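Local coordinates for protein lysozyme (Enterobacteria phage P1, PDB 1XJU) that hydrolyses the beta-1,4 glycosidic bonds of host peptidoglycan as a signal-arrest-release endolysin, to bring about bacterial lysis, at residues Y21-I32 with S131-R142. Numbering follows the deposited sequence.
Sequences YMCPAGVWTDGI and SNGVPLRGLKIR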
ATOM      1  N   TYR A  21      -3.131 -11.339  -4.586  1.00 11.59           N
ATOM      2  CA  TYR A  21      -3.437  -9.967  -4.192  1.00 12.57           C
ATOM      3  C   TYR A  21      -2.909  -9.594  -2.836  1.00 11.58           C
ATOM      4  O   TYR A  21      -2.760  -8.394  -2.522  1.00 14.14           O
ATOM      5  CB  TYR A  21      -4.949  -9.705  -4.325  1.00 13.45           C
ATOM      6  CG  TYR A  21      -5.329  -9.575  -5.726  1.00 14.34           C
ATOM      7  CD1 TYR A  21      -5.464 -10.710  -6.551  1.00 16.52           C
ATOM      8  CD2 TYR A  21      -5.442  -8.330  -6.296  1.00 15.89           C
ATOM      9  CE1 TYR A  21      -5.715 -10.574  -7.869  1.00 16.18           C
ATOM     10  CE2 TYR A  21      -5.670  -8.206  -7.581  1.00 16.33           C
ATOM     11  CZ  TYR A  21      -5.795  -9.323  -8.407  1.00 16.45           C
ATOM     12  OH  TYR A  21      -6.052  -9.138  -9.729  1.00 17.20           O
ATOM     13  N   MET A  22      -2.587 -10.565  -2.025  1.00 11.69           N
ATOM     14  CA  MET A  22      -2.046 -10.360  -0.678  1.00 12.45           C
ATOM     15  C   MET A  22      -0.511 -10.198  -0.645  1.00 11.20           C
ATOM     16  O   MET A  22       0.085 -10.010   0.392  1.00 12.58           O
ATOM     17  CB  MET A  22      -2.531 -11.527   0.164  1.00 14.08           C
ATOM     18  CG  MET A  22      -4.069 -11.539   0.126  1.00 16.22           C
ATOM     19  SD  MET A  22      -4.879 -10.083   0.828  1.00 19.21           S
ATOM     20  CE  MET A  22      -6.055  -9.816  -0.382  1.00 22.17           C
ATOM     21  N   CYS A  23       0.157 -10.398  -1.789  1.00 10.13           N
ATOM     22  CA  CYS A  23       1.594 -10.407  -1.810  1.00  8.60           C
ATOM     23  C   CYS A  23       2.207  -9.028  -1.671  1.00  8.07           C
ATOM     24  O   CYS A  23       1.645  -8.037  -2.078  1.00  9.34           O
ATOM     25  CB  CYS A  23       2.086 -11.074  -3.084  1.00  9.02           C
ATOM     26  SG  CYS A  23       1.546 -12.805  -3.257  1.00 10.01           S
ATOM     27  N   PRO A  24       3.396  -8.964  -1.089  1.00  8.77           N
ATOM     28  CA  PRO A  24       4.084  -7.709  -0.954  1.00  8.70           C
ATOM     29  C   PRO A  24       4.432  -7.141  -2.328  1.00  8.40           C
ATOM     30  O   PRO A  24       4.699  -7.906  -3.307  1.00  8.54           O
ATOM     31  CB  PRO A  24       5.336  -8.067  -0.187  1.00 10.11           C
ATOM     32  CG  PRO A  24       5.582  -9.487  -0.475  1.00 10.02           C
ATOM     33  CD  PRO A  24       4.188 -10.080  -0.565  1.00  9.66           C
ATOM     34  N   ALA A  25       4.532  -5.824  -2.424  1.00  8.76           N
ATOM     35  CA  ALA A  25       4.717  -5.108  -3.679  1.00  9.82           C
ATOM     36  C   ALA A  25       5.828  -5.680  -4.558  1.00 10.40           C
ATOM     37  O   ALA A  25       5.683  -5.698  -5.769  1.00 10.22           O
ATOM     38  CB  ALA A  25       5.035  -3.676  -3.357  1.00 10.41           C
ATOM     39  N   GLY A  26       6.946  -6.005  -3.930  1.00  9.99           N
ATOM     40  CA  GLY A  26       8.110  -6.361  -4.667  1.00 10.54           C
ATOM     41  C   GLY A  26       7.983  -7.633  -5.505  1.00 10.17           C
ATOM     42  O   GLY A  26       8.859  -7.879  -6.332  1.00 12.85           O
ATOM     43  N   VAL A  27       6.954  -8.444  -5.311  1.00  9.03           N
ATOM     44  CA  VAL A  27       6.782  -9.654  -6.117  1.00  9.17           C
ATOM     45  C   VAL A  27       5.710  -9.516  -7.166  1.00  9.12           C
ATOM     46  O   VAL A  27       5.413 -10.486  -7.856  1.00  9.63           O
ATOM     47  CB  VAL A  27       6.613 -10.933  -5.253  1.00  9.35           C
ATOM     48  CG1 VAL A  27       7.769 -11.080  -4.327  1.00 10.40           C
ATOM     49  CG2 VAL A  27       5.271 -10.954  -4.522  1.00  9.70           C
ATOM     50  N   TRP A  28       5.144  -8.309  -7.358  1.00  9.58           N
ATOM     51  CA  TRP A  28       4.152  -8.078  -8.417  1.00 10.00           C
ATOM     52  C   TRP A  28       4.878  -7.721  -9.711  1.00 10.48           C
ATOM     53  O   TRP A  28       4.641  -6.696 -10.349  1.00 12.37           O
ATOM     54  CB  TRP A  28       3.211  -6.924  -8.072  1.00 10.30           C
ATOM     55  CG  TRP A  28       2.282  -7.180  -6.950  1.00  9.62           C
ATOM     56  CD1 TRP A  28       2.596  -7.484  -5.632  1.00  9.41           C
ATOM     57  CD2 TRP A  28       0.850  -7.139  -7.028  1.00  9.98           C
ATOM     58  NE1 TRP A  28       1.429  -7.613  -4.910  1.00 10.16           N
ATOM     59  CE2 TRP A  28       0.350  -7.395  -5.742  1.00  9.91           C
ATOM     60  CE3 TRP A  28      -0.066  -6.878  -8.059  1.00 11.59           C
ATOM     61  CZ2 TRP A  28      -1.018  -7.446  -5.460  1.00 11.75           C
ATOM     62  CZ3 TRP A  28      -1.434  -6.895  -7.736  1.00 12.13           C
ATOM     63  CH2 TRP A  28      -1.876  -7.216  -6.476  1.00 12.03           C
ATOM     64  N   THR A  29       5.718  -8.642 -10.191  1.00 10.76           N
ATOM     65  CA  THR A  29       6.629  -8.443 -11.294  1.00 11.18           C
ATOM     66  C   THR A  29       6.544  -9.533 -12.334  1.00 10.12           C
ATOM     67  O   THR A  29       7.337  -9.521 -13.271  1.00 10.81           O
ATOM     68  CB  THR A  29       8.099  -8.390 -10.745  1.00 13.72           C
ATOM     69  OG1 THR A  29       8.354  -9.516  -9.898  1.00 14.15           O
ATOM     70  CG2 THR A  29       8.293  -7.136  -9.894  1.00 14.85           C
ATOM     71  N   ASP A  30       5.596 -10.458 -12.203  1.00 10.29           N
ATOM     72  CA  ASP A  30       5.571 -11.577 -13.162  1.00 10.62           C
ATOM     73  C   ASP A  30       5.135 -11.088 -14.521  1.00 12.33           C
ATOM     74  O   ASP A  30       4.061 -10.476 -14.651  1.00 13.03           O
ATOM     75  CB  ASP A  30       4.564 -12.635 -12.730  1.00 10.41           C
ATOM     76  CG  ASP A  30       5.035 -13.498 -11.609  1.00 10.52           C
ATOM     77  OD1 ASP A  30       4.364 -14.543 -11.484  1.00 10.60           O
ATOM     78  OD2 ASP A  30       5.998 -13.205 -10.894  1.00 10.80           O
ATOM     79  N   GLY A  31       5.961 -11.352 -15.534  1.00 12.43           N
ATOM     80  CA  GLY A  31       5.539 -11.219 -16.902  1.00 13.63           C
ATOM     81  C   GLY A  31       5.432  -9.812 -17.447  1.00 14.72           C
ATOM     82  O   GLY A  31       4.839  -9.633 -18.517  1.00 16.50           O
ATOM     83  N   ILE A  32       5.985  -8.821 -16.751  1.00 12.82           N
ATOM     84  CA  ILE A  32       5.802  -7.422 -17.126  1.00 14.50           C
ATOM     85  C   ILE A  32       6.940  -6.863 -17.964  1.00 14.48           C
ATOM     86  O   ILE A  32       7.068  -5.638 -18.129  1.00 16.18           O
ATOM     87  CB  ILE A  32       5.629  -6.523 -15.853  1.00 14.40           C
ATOM     88  CG1 ILE A  32       6.890  -6.497 -14.989  1.00 14.67           C
ATOM     89  CG2 ILE A  32       4.407  -6.940 -15.049  1.00 14.41           C
ATOM     90  CD1 ILE A  32       6.764  -5.525 -13.758  1.00 16.46           C
ATOM     91  N   SER A 131      -1.914  -2.319 -11.383  1.00 12.89           N
ATOM     92  CA  SER A 131      -0.614  -2.999 -11.398  1.00 14.49           C
ATOM     93  C   SER A 131      -0.093  -2.965 -12.789  1.00 14.25           C
ATOM     94  O   SER A 131      -0.790  -3.384 -13.696  1.00 15.26           O
ATOM     95  CB  SER A 131      -0.742  -4.453 -10.947  1.00 15.81           C
ATOM     96  OG  SER A 131       0.524  -5.137 -11.018  1.00 17.88           O
ATOM     97  N   ASN A 132       1.119  -2.470 -12.938  1.00 15.23           N
ATOM     98  CA  ASN A 132       1.721  -2.280 -14.239  1.00 16.19           C
ATOM     99  C   ASN A 132       0.784  -1.491 -15.147  1.00 16.99           C
ATOM    100  O   ASN A 132       0.701  -1.774 -16.324  1.00 18.12           O
ATOM    101  CB  ASN A 132       2.116  -3.623 -14.870  1.00 16.87           C
ATOM    102  CG  ASN A 132       3.088  -3.453 -16.025  1.00 19.36           C
ATOM    103  OD1 ASN A 132       3.988  -2.610 -15.960  1.00 21.85           O
ATOM    104  ND2 ASN A 132       2.893  -4.234 -17.084  1.00 20.87           N
ATOM    105  N   GLY A 133       0.096  -0.486 -14.587  1.00 15.90           N
ATOM    106  CA  GLY A 133      -0.818   0.348 -15.362  1.00 16.27           C
ATOM    107  C   GLY A 133      -2.166  -0.254 -15.689  1.00 17.36           C
ATOM    108  O   GLY A 133      -2.969   0.402 -16.351  1.00 20.17           O
ATOM    109  N   VAL A 134      -2.428  -1.476 -15.217  1.00 16.67           N
ATOM    110  CA  VAL A 134      -3.622  -2.210 -15.505  1.00 17.19           C
ATOM    111  C   VAL A 134      -4.513  -2.159 -14.280  1.00 16.17           C
ATOM    112  O   VAL A 134      -4.113  -2.557 -13.179  1.00 14.89           O
ATOM    113  CB  VAL A 134      -3.323  -3.703 -15.833  1.00 18.43           C
ATOM    114  CG1 VAL A 134      -4.624  -4.447 -16.101  1.00 20.27           C
ATOM    115  CG2 VAL A 134      -2.345  -3.823 -16.991  1.00 19.33           C
ATOM    116  N   PRO A 135      -5.734  -1.674 -14.428  1.00 16.05           N
ATOM    117  CA  PRO A 135      -6.664  -1.608 -13.283  1.00 15.55           C
ATOM    118  C   PRO A 135      -7.106  -3.009 -12.823  1.00 14.74           C
ATOM    119  O   PRO A 135      -7.386  -3.865 -13.686  1.00 17.04           O
ATOM    120  CB  PRO A 135      -7.884  -0.874 -13.839  1.00 17.57           C
ATOM    121  CG  PRO A 135      -7.738  -0.944 -15.313  1.00 18.77           C
ATOM    122  CD  PRO A 135      -6.329  -1.212 -15.701  1.00 17.75           C
ATOM    123  N   LEU A 136      -7.172  -3.239 -11.499  1.00 13.72           N
ATOM    124  CA  LEU A 136      -7.548  -4.536 -10.939  1.00 13.51           C
ATOM    125  C   LEU A 136      -8.634  -4.437  -9.890  1.00 12.41           C
ATOM    126  O   LEU A 136      -8.475  -3.744  -8.880  1.00 12.63           O
ATOM    127  CB  LEU A 136      -6.324  -5.275 -10.346  1.00 12.55           C
ATOM    128  CG  LEU A 136      -5.199  -5.611 -11.322  1.00 13.61           C
ATOM    129  CD1 LEU A 136      -4.029  -6.193 -10.554  1.00 13.44           C
ATOM    130  CD2 LEU A 136      -5.602  -6.627 -12.358  1.00 15.58           C
ATOM    131  N   ARG A 137      -9.720  -5.167 -10.093  1.00 13.49           N
ATOM    132  CA  ARG A 137     -10.794  -5.198  -9.092  1.00 13.95           C
ATOM    133  C   ARG A 137     -10.316  -5.607  -7.712  1.00 13.17           C
ATOM    134  O   ARG A 137     -10.746  -5.021  -6.695  1.00 14.85           O
ATOM    135  CB  ARG A 137     -11.908  -6.134  -9.537  1.00 15.49           C
ATOM    136  CG  ARG A 137     -12.948  -6.376  -8.481  1.00 16.48           C
ATOM    137  CD  ARG A 137     -14.134  -7.271  -8.962  1.00 16.27           C
ATOM    138  NE  ARG A 137     -15.186  -7.410  -7.951  1.00 19.23           N
ATOM    139  CZ  ARG A 137     -15.260  -8.377  -7.047  1.00 25.30           C
ATOM    140  NH1 ARG A 137     -14.349  -9.321  -6.996  1.00 16.39           N
ATOM    141  NH2 ARG A 137     -16.231  -8.374  -6.152  1.00 16.36           N
ATOM    142  N   GLY A 138      -9.439  -6.605  -7.634  1.00 12.57           N
ATOM    143  CA  GLY A 138      -8.951  -6.998  -6.325  1.00 12.33           C
ATOM    144  C   GLY A 138      -8.231  -5.897  -5.587  1.00 12.07           C
ATOM    145  O   GLY A 138      -8.276  -5.889  -4.339  1.00 13.25           O
ATOM    146  N   LEU A 139      -7.554  -5.026  -6.310  1.00 11.80           N
ATOM    147  CA  LEU A 139      -6.906  -3.886  -5.651  1.00 11.61           C
ATOM    148  C   LEU A 139      -7.917  -2.837  -5.214  1.00 11.53           C
ATOM    149  O   LEU A 139      -7.804  -2.246  -4.124  1.00 11.86           O
ATOM    150  CB  LEU A 139      -5.823  -3.259  -6.493  1.00 11.70           C
ATOM    151  CG  LEU A 139      -4.586  -4.144  -6.733  1.00 13.58           C
ATOM    152  CD1 LEU A 139      -3.687  -3.371  -7.721  1.00 15.24           C
ATOM    153  CD2 LEU A 139      -3.861  -4.504  -5.431  1.00 14.48           C
ATOM    154  N   LYS A 140      -8.963  -2.613  -5.984  1.00 12.19           N
ATOM    155  CA  LYS A 140     -10.016  -1.695  -5.570  1.00 13.92           C
ATOM    156  C   LYS A 140     -10.680  -2.153  -4.281  1.00 12.38           C
ATOM    157  O   LYS A 140     -10.900  -1.340  -3.347  1.00 13.31           O
ATOM    158  CB  LYS A 140     -11.055  -1.574  -6.682  1.00 15.17           C
ATOM    159  CG  LYS A 140     -12.016  -0.481  -6.379  1.00 17.95           C
ATOM    160  CD  LYS A 140     -13.116  -0.393  -7.396  1.00 19.80           C
ATOM    161  CE  LYS A 140     -14.009  -1.611  -7.401  1.00 21.48           C
ATOM    162  NZ  LYS A 140     -15.303  -1.329  -8.200  1.00 22.97           N
ATOM    163  N   ILE A 141     -10.995  -3.421  -4.160  1.00 12.44           N
ATOM    164  CA  ILE A 141     -11.604  -3.937  -2.979  1.00 12.01           C
ATOM    165  C   ILE A 141     -10.712  -3.730  -1.749  1.00 11.80           C
ATOM    166  O   ILE A 141     -11.166  -3.292  -0.665  1.00 12.06           O
ATOM    167  CB  ILE A 141     -11.895  -5.435  -3.159  1.00 14.37           C
ATOM    168  CG1 ILE A 141     -13.034  -5.659  -4.128  1.00 16.00           C
ATOM    169  CG2 ILE A 141     -12.286  -6.020  -1.835  1.00 15.12           C
ATOM    170  CD1 ILE A 141     -13.194  -7.148  -4.470  1.00 17.47           C
ATOM    171  N   ARG A 142      -9.445  -4.069  -1.894  1.00 10.64           N
ATOM    172  CA  ARG A 142      -8.434  -3.904  -0.862  1.00 10.92           C
ATOM    173  C   ARG A 142      -8.384  -2.463  -0.416  1.00 10.36           C
ATOM    174  O   ARG A 142      -8.357  -2.229   0.799  1.00 10.24           O
ATOM    175  CB  ARG A 142      -7.110  -4.407  -1.419  1.00 10.46           C
ATOM    176  CG  ARG A 142      -5.929  -4.232  -0.530  1.00 10.66           C
ATOM    177  CD  ARG A 142      -6.064  -4.883   0.815  1.00 10.44           C
ATOM    178  NE  ARG A 142      -4.762  -4.801   1.559  1.00 10.47           N
ATOM    179  CZ  ARG A 142      -3.756  -5.674   1.516  1.00  9.79           C
ATOM    180  NH1 ARG A 142      -3.939  -6.854   0.906  1.00 10.12           N
ATOM    181  NH2 ARG A 142      -2.627  -5.475   2.184  1.00  9.89           N
TER
HETATM  182  O   HOH W   1      -8.640  -8.420  -9.748  1.00 18.03           O
HETATM  183  O   HOH W   2      -1.344  -8.043   1.923  1.00 10.62           O
HETATM  184  O   HOH W   3       3.955  -5.230 -19.556  1.00 28.82           O
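Ser-131 meets the benzo edge of Trp-28, its OG 3.5 Å from Trp-28 CE3 and near the plane of the indole; OG reaches that edge because it stands anti to the backbone nitrogen (chi1 177°). Asn-132, in the type I' turn linking the two strands of a small hairpin, lays its amide across the branch of Ile-32, ND2 to CG2 3.7 Å, and a water accepting from ND2 also gives a weak bond to Ile-32 O. Leu-136, the N-cap residue of helix 137-151, serves two rings: CD1 lies in plane at the Trp-28 edge, 3.9 Å from CZ3, while both methyls approach Tyr-21 OH. With no side chain, Gly-138 lets the Tyr-21 ring come up against the helix backbone, CE2 to Gly-138 CA 3.7 Å; one water bonds both Tyr-21 OH and Gly-138 N. The contact thus joins the start of this helix to the loop after helix 13-18 in the phage-lysozyme fold of glycosyl hydrolase family 24. That loop carries Cys-23, an active-site residue held here in the inactivating disulfide with Cys-16. The side chains of Leu-139 and Trp-28 run toward each other, bringing Leu-139 CD2 to 3.5 Å from Trp-28 CH2. A hydrogen bond within its own segment helps fix the indole's rotation: NE1 donates to Cys-23 O nearly straight (167°), although the donor stands well above the carbonyl plane. Arg-142, bent at chi2 (57°), brings NH1 to 3.4 Å from Met-22 SD; its NH2 donates to a water that bonds Met-22 O, while NE forms a salt bridge with Glu-146 and NH2 a hydrogen bond with Ser-83 OG.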